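Local coordinates for protein HI1317 (Haemophilus influenzae, PDB 1JOV) that probably interconverts the alpha and beta anomers of D-glucose 6-phosphate, at residues I35-W45 against V125-L135. Numbering follows the deposited sequence.
Sequences ISLQGAQLISW and VSMVFTDKCHL
Trp45 lies across the hairpin end of 125-135, with Cys133 CB 3.5 Å from the centroid of its six-membered ring and almost on the ring normal, a CH-pi contact. A slim cysteine suits this place because the indole can settle close to the strand; Asp131 O meets the ring edge in plane. At the five-membered ring of the indole, Phe129 CD1 comes within 3.6 Å of Trp45 CD1, the two ring planes inclined at 47°. Leu42 fills the middle with its two branches: CD1 meets the Phe129 edge at CZ, while CD2 rests 3.6 Å from Cys133 SG and also touches Leu135 CD1. Beyond it, the unbranched Met127 side chain, extended past CG (chi3 -173°), reaches between the hairpins. Its CE lies 3.7 Å from Ile35 CG2. The same Met127 CE comes 3.3 Å from Ala40 O. Small Ala40 meets Val125 where the backbones come nearer.

A water accepts from Trp45 NE1 at 2.6 Å and donates to Thr130 O, fixing the indole's polar edge to the turn. That turn is braced by Lys132 N bonding to Thr130 OG1, an ST turn. Leu110 and Phe112 of strand 107-115 pack on Ile35, and Ala33 on Leu42 and Phe129.

The sheet holding 31-36 and 41-47 thus packs on that holding 121-129 and 133-139, in the beta-supersandwich of the galactose mutarotase-like fold. Without direct polar bonds between the hairpins, their fit rests on buried side chains, and water satisfies the indole N-H.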
ATOM      1  N   ILE A  35       2.186   9.987  -5.561  1.00 18.08           N
ATOM      2  CA  ILE A  35       1.456   9.868  -4.280  1.00 16.02           C
ATOM      3  C   ILE A  35       0.155  10.662  -4.353  1.00 18.23           C
ATOM      4  O   ILE A  35       0.162  11.894  -4.502  1.00 17.77           O
ATOM      5  CB  ILE A  35       2.251  10.440  -3.076  1.00 17.28           C
ATOM      6  CG1 ILE A  35       3.650   9.763  -3.030  1.00 18.54           C
ATOM      7  CG2 ILE A  35       1.424  10.199  -1.734  1.00 17.67           C
ATOM      8  CD1 ILE A  35       4.858  10.411  -3.826  1.00 19.32           C
ATOM      9  N   SER A  36      -0.977  10.006  -4.235  1.00 19.01           N
ATOM     10  CA  SER A  36      -2.217  10.733  -4.257  1.00 21.31           C
ATOM     11  C   SER A  36      -2.370  11.459  -2.887  1.00 20.44           C
ATOM     12  O   SER A  36      -2.246  10.857  -1.796  1.00 17.36           O
ATOM     13  CB  SER A  36      -3.369   9.726  -4.353  1.00 18.37           C
ATOM     14  OG  SER A  36      -4.562  10.279  -3.841  1.00 19.27           O
ATOM     15  N   LEU A  37      -2.754  12.719  -2.887  1.00 15.67           N
ATOM     16  CA  LEU A  37      -3.003  13.384  -1.575  1.00 14.29           C
ATOM     17  C   LEU A  37      -4.297  12.840  -0.902  1.00 14.89           C
ATOM     18  O   LEU A  37      -4.456  12.911   0.320  1.00 18.25           O
ATOM     19  CB  LEU A  37      -3.079  14.897  -1.763  1.00 19.70           C
ATOM     20  CG  LEU A  37      -1.814  15.629  -2.222  1.00 16.59           C
ATOM     21  CD1 LEU A  37      -1.967  17.133  -1.990  1.00 20.15           C
ATOM     22  CD2 LEU A  37      -0.580  15.094  -1.500  1.00 19.98           C
ATOM     23  N   GLN A  38      -5.171  12.256  -1.731  1.00 16.19           N
ATOM     24  CA  GLN A  38      -6.332  11.617  -1.173  1.00 19.55           C
ATOM     25  C   GLN A  38      -5.760  10.312  -0.553  1.00 15.04           C
ATOM     26  O   GLN A  38      -5.222   9.465  -1.267  1.00 17.40           O
ATOM     27  CB  GLN A  38      -7.428  11.261  -2.155  1.00 21.03           C
ATOM     28  CG  GLN A  38      -8.511  10.401  -1.523  1.00 17.94           C
ATOM     29  CD  GLN A  38      -9.602  10.054  -2.495  1.00 22.87           C
ATOM     30  OE1 GLN A  38     -10.336  10.936  -2.936  1.00 22.60           O
ATOM     31  NE2 GLN A  38      -9.896   8.855  -2.971  1.00 23.43           N
ATOM     32  N   GLY A  39      -5.907  10.157   0.728  1.00 16.39           N
ATOM     33  CA  GLY A  39      -5.469   8.929   1.433  1.00 15.58           C
ATOM     34  C   GLY A  39      -3.920   8.858   1.588  1.00 15.44           C
ATOM     35  O   GLY A  39      -3.420   7.751   1.929  1.00 14.92           O
ATOM     36  N   ALA A  40      -3.211   9.952   1.345  1.00 15.12           N
ATOM     37  CA  ALA A  40      -1.724   9.930   1.361  1.00 16.54           C
ATOM     38  C   ALA A  40      -1.296   8.618   0.726  1.00 17.70           C
ATOM     39  O   ALA A  40      -0.501   7.839   1.334  1.00 14.42           O
ATOM     40  CB  ALA A  40      -1.248  10.014   2.840  1.00 16.61           C
ATOM     41  N   GLN A  41      -1.778   8.322  -0.480  1.00 13.10           N
ATOM     42  CA  GLN A  41      -1.657   7.001  -1.021  1.00 13.87           C
ATOM     43  C   GLN A  41      -0.580   6.832  -2.079  1.00 17.86           C
ATOM     44  O   GLN A  41      -0.674   7.390  -3.180  1.00 14.87           O
ATOM     45  CB  GLN A  41      -3.008   6.529  -1.560  1.00 13.49           C
ATOM     46  CG  GLN A  41      -3.088   5.110  -1.906  1.00 14.95           C
ATOM     47  CD  GLN A  41      -4.547   4.699  -2.094  1.00 15.52           C
ATOM     48  OE1 GLN A  41      -5.460   5.203  -1.448  1.00 16.84           O
ATOM     49  NE2 GLN A  41      -4.716   3.660  -2.964  1.00 16.45           N
ATOM     50  N   LEU A  42       0.562   6.253  -1.727  1.00 15.80           N
ATOM     51  CA  LEU A  42       1.570   5.964  -2.767  1.00 15.60           C
ATOM     52  C   LEU A  42       0.938   5.053  -3.873  1.00 16.36           C
ATOM     53  O   LEU A  42       0.357   3.987  -3.541  1.00 15.67           O
ATOM     54  CB  LEU A  42       2.687   5.197  -2.049  1.00 16.98           C
ATOM     55  CG  LEU A  42       3.893   4.838  -2.944  1.00 16.80           C
ATOM     56  CD1 LEU A  42       4.675   6.010  -3.637  1.00 19.10           C
ATOM     57  CD2 LEU A  42       4.876   3.995  -2.084  1.00 18.84           C
ATOM     58  N   ILE A  43       0.846   5.562  -5.103  1.00 15.14           N
ATOM     59  CA  ILE A  43       0.346   4.714  -6.181  1.00 18.51           C
ATOM     60  C   ILE A  43       1.294   4.207  -7.246  1.00 22.76           C
ATOM     61  O   ILE A  43       0.889   3.370  -8.076  1.00 19.90           O
ATOM     62  CB  ILE A  43      -0.875   5.450  -6.825  1.00 19.50           C
ATOM     63  CG1 ILE A  43      -0.498   6.873  -7.228  1.00 22.38           C
ATOM     64  CG2 ILE A  43      -1.976   5.461  -5.757  1.00 21.72           C
ATOM     65  CD1 ILE A  43      -1.524   7.541  -8.174  1.00 22.56           C
ATOM     66  N   SER A  44       2.528   4.708  -7.207  1.00 16.74           N
ATOM     67  CA  SER A  44       3.542   4.228  -8.165  1.00 20.91           C
ATOM     68  C   SER A  44       4.922   4.399  -7.516  1.00 15.71           C
ATOM     69  O   SER A  44       5.168   5.380  -6.816  1.00 17.88           O
ATOM     70  CB  SER A  44       3.503   5.100  -9.408  1.00 22.12           C
ATOM     71  OG  SER A  44       4.576   4.806 -10.325  1.00 26.08           O
ATOM     72  N   TRP A  45       5.751   3.431  -7.729  1.00 19.67           N
ATOM     73  CA  TRP A  45       7.133   3.565  -7.245  1.00 18.37           C
ATOM     74  C   TRP A  45       8.037   2.756  -8.163  1.00 23.65           C
ATOM     75  O   TRP A  45       7.897   1.544  -8.242  1.00 22.16           O
ATOM     76  CB  TRP A  45       7.316   3.219  -5.734  1.00 19.99           C
ATOM     77  CG  TRP A  45       8.755   3.196  -5.370  1.00 20.90           C
ATOM     78  CD1 TRP A  45       9.669   4.213  -5.482  1.00 25.51           C
ATOM     79  CD2 TRP A  45       9.468   2.073  -4.825  1.00 19.81           C
ATOM     80  NE1 TRP A  45      10.894   3.802  -5.002  1.00 28.98           N
ATOM     81  CE2 TRP A  45      10.816   2.461  -4.700  1.00 26.00           C
ATOM     82  CE3 TRP A  45       9.121   0.761  -4.513  1.00 23.05           C
ATOM     83  CZ2 TRP A  45      11.775   1.605  -4.165  1.00 27.89           C
ATOM     84  CZ3 TRP A  45      10.091  -0.110  -4.010  1.00 28.94           C
ATOM     85  CH2 TRP A  45      11.404   0.321  -3.896  1.00 27.50           C
ATOM     86  N   VAL A 125       1.823  10.054   7.731  1.00 14.03           N
ATOM     87  CA  VAL A 125       2.477   9.021   6.911  1.00 13.43           C
ATOM     88  C   VAL A 125       3.790   9.597   6.456  1.00 18.70           C
ATOM     89  O   VAL A 125       3.850  10.732   5.964  1.00 17.69           O
ATOM     90  CB  VAL A 125       1.663   8.612   5.662  1.00 15.30           C
ATOM     91  CG1 VAL A 125       2.536   7.846   4.692  1.00 18.96           C
ATOM     92  CG2 VAL A 125       0.447   7.780   6.061  1.00 15.47           C
ATOM     93  N   SER A 126       4.862   8.810   6.606  1.00 16.12           N
ATOM     94  CA  SER A 126       6.105   9.257   6.005  1.00 15.80           C
ATOM     95  C   SER A 126       6.518   8.260   4.936  1.00 17.78           C
ATOM     96  O   SER A 126       6.306   7.071   5.043  1.00 18.51           O
ATOM     97  CB  SER A 126       7.312   9.311   7.012  1.00 19.48           C
ATOM     98  OG  SER A 126       7.562   8.037   7.580  1.00 21.01           O
ATOM     99  N   MET A 127       7.219   8.751   3.930  1.00 15.60           N
ATOM    100  CA  MET A 127       7.716   7.890   2.884  1.00 17.11           C
ATOM    101  C   MET A 127       9.165   8.280   2.595  1.00 19.24           C
ATOM    102  O   MET A 127       9.408   9.439   2.383  1.00 22.00           O
ATOM    103  CB  MET A 127       6.908   8.057   1.580  1.00 20.38           C
ATOM    104  CG  MET A 127       5.391   7.764   1.829  1.00 20.35           C
ATOM    105  SD  MET A 127       4.501   8.024   0.236  1.00 17.97           S
ATOM    106  CE  MET A 127       2.796   7.839   0.835  1.00 17.78           C
ATOM    107  N   VAL A 128      10.094   7.327   2.638  1.00 21.11           N
ATOM    108  CA  VAL A 128      11.493   7.576   2.418  1.00 21.10           C
ATOM    109  C   VAL A 128      11.916   6.743   1.193  1.00 17.12           C
ATOM    110  O   VAL A 128      11.811   5.526   1.198  1.00 20.78           O
ATOM    111  CB  VAL A 128      12.374   7.210   3.653  1.00 23.46           C
ATOM    112  CG1 VAL A 128      13.834   7.568   3.386  1.00 27.58           C
ATOM    113  CG2 VAL A 128      11.867   7.902   4.905  1.00 23.73           C
ATOM    114  N   PHE A 129      12.380   7.438   0.158  1.00 21.92           N
ATOM    115  CA  PHE A 129      12.812   6.827  -1.098  1.00 25.52           C
ATOM    116  C   PHE A 129      14.339   6.852  -1.298  1.00 23.19           C
ATOM    117  O   PHE A 129      14.963   7.919  -1.337  1.00 26.40           O
ATOM    118  CB  PHE A 129      12.186   7.586  -2.297  1.00 24.13           C
ATOM    119  CG  PHE A 129      10.670   7.678  -2.237  1.00 21.32           C
ATOM    120  CD1 PHE A 129       9.895   6.667  -2.793  1.00 22.62           C
ATOM    121  CD2 PHE A 129      10.011   8.740  -1.639  1.00 26.40           C
ATOM    122  CE1 PHE A 129       8.523   6.687  -2.777  1.00 20.83           C
ATOM    123  CE2 PHE A 129       8.632   8.786  -1.627  1.00 21.17           C
ATOM    124  CZ  PHE A 129       7.855   7.765  -2.189  1.00 16.02           C
ATOM    125  N   THR A 130      14.882   5.667  -1.423  1.00 29.22           N
ATOM    126  CA  THR A 130      16.306   5.414  -1.701  1.00 34.48           C
ATOM    127  C   THR A 130      16.248   4.335  -2.791  1.00 30.28           C
ATOM    128  O   THR A 130      15.454   4.402  -3.738  1.00 26.66           O
ATOM    129  CB  THR A 130      17.011   4.869  -0.416  1.00 33.22           C
ATOM    130  OG1 THR A 130      16.315   3.706   0.108  1.00 32.39           O
ATOM    131  CG2 THR A 130      17.050   5.936   0.665  1.00 30.50           C
ATOM    132  N   ASP A 131      17.095   3.313  -2.723  1.00 31.52           N
ATOM    133  CA  ASP A 131      16.811   2.165  -3.561  1.00 27.38           C
ATOM    134  C   ASP A 131      15.666   1.359  -2.982  1.00 25.73           C
ATOM    135  O   ASP A 131      15.167   0.414  -3.607  1.00 30.82           O
ATOM    136  CB  ASP A 131      18.058   1.245  -3.638  1.00 29.82           C
ATOM    137  CG  ASP A 131      18.522   0.768  -2.257  1.00 28.68           C
ATOM    138  OD1 ASP A 131      18.858   1.619  -1.388  1.00 40.90           O
ATOM    139  OD2 ASP A 131      18.599  -0.457  -1.939  1.00 58.36           O
ATOM    140  N   LYS A 132      15.255   1.693  -1.795  1.00 26.04           N
ATOM    141  CA  LYS A 132      14.144   0.984  -1.179  1.00 31.11           C
ATOM    142  C   LYS A 132      13.031   2.025  -0.932  1.00 27.87           C
ATOM    143  O   LYS A 132      13.255   3.222  -1.113  1.00 25.99           O
ATOM    144  CB  LYS A 132      14.612   0.249   0.080  1.00 31.37           C
ATOM    145  CG  LYS A 132      15.889  -0.571  -0.072  1.00 30.24           C
ATOM    146  CD  LYS A 132      16.150  -1.431   1.172  1.00 52.92           C
ATOM    147  CE  LYS A 132      17.090  -2.590   0.870  1.00 52.10           C
ATOM    148  NZ  LYS A 132      17.541  -3.282   2.112  1.00 58.43           N
ATOM    149  N   CYS A 133      11.817   1.586  -0.500  1.00 24.02           N
ATOM    150  CA  CYS A 133      10.719   2.521  -0.166  1.00 19.43           C
ATOM    151  C   CYS A 133      10.262   2.258   1.262  1.00 18.75           C
ATOM    152  O   CYS A 133       9.689   1.210   1.544  1.00 24.42           O
ATOM    153  CB  CYS A 133       9.554   2.407  -1.143  1.00 27.27           C
ATOM    154  SG  CYS A 133       8.081   3.364  -0.674  1.00 24.22           S
ATOM    155  N   HIS A 134      10.525   3.225   2.172  1.00 22.64           N
ATOM    156  CA  HIS A 134      10.078   2.904   3.524  1.00 23.33           C
ATOM    157  C   HIS A 134       8.849   3.760   3.866  1.00 19.32           C
ATOM    158  O   HIS A 134       8.966   4.981   3.991  1.00 19.76           O
ATOM    159  CB  HIS A 134      11.233   3.172   4.513  1.00 22.63           C
ATOM    160  CG  HIS A 134      10.971   2.626   5.889  1.00 34.61           C
ATOM    161  ND1 HIS A 134      11.890   2.714   6.918  1.00 39.44           N
ATOM    162  CD2 HIS A 134       9.895   1.985   6.400  1.00 32.22           C
ATOM    163  CE1 HIS A 134      11.393   2.150   8.001  1.00 33.47           C
ATOM    164  NE2 HIS A 134      10.181   1.697   7.723  1.00 36.79           N
ATOM    165  N   LEU A 135       7.690   3.170   4.015  1.00 21.05           N
ATOM    166  CA  LEU A 135       6.459   3.860   4.286  1.00 18.27           C
ATOM    167  C   LEU A 135       5.975   3.560   5.725  1.00 16.83           C
ATOM    168  O   LEU A 135       5.801   2.392   6.063  1.00 18.68           O
ATOM    169  CB  LEU A 135       5.465   3.322   3.290  1.00 18.04           C
ATOM    170  CG  LEU A 135       4.156   4.023   3.186  1.00 19.77           C
ATOM    171  CD1 LEU A 135       3.532   3.764   1.829  1.00 21.74           C
ATOM    172  CD2 LEU A 135       3.226   3.592   4.296  1.00 17.93           C
TER
HETATM  173  O   HOH W   1      13.155   5.089  -5.030  1.00 30.13           O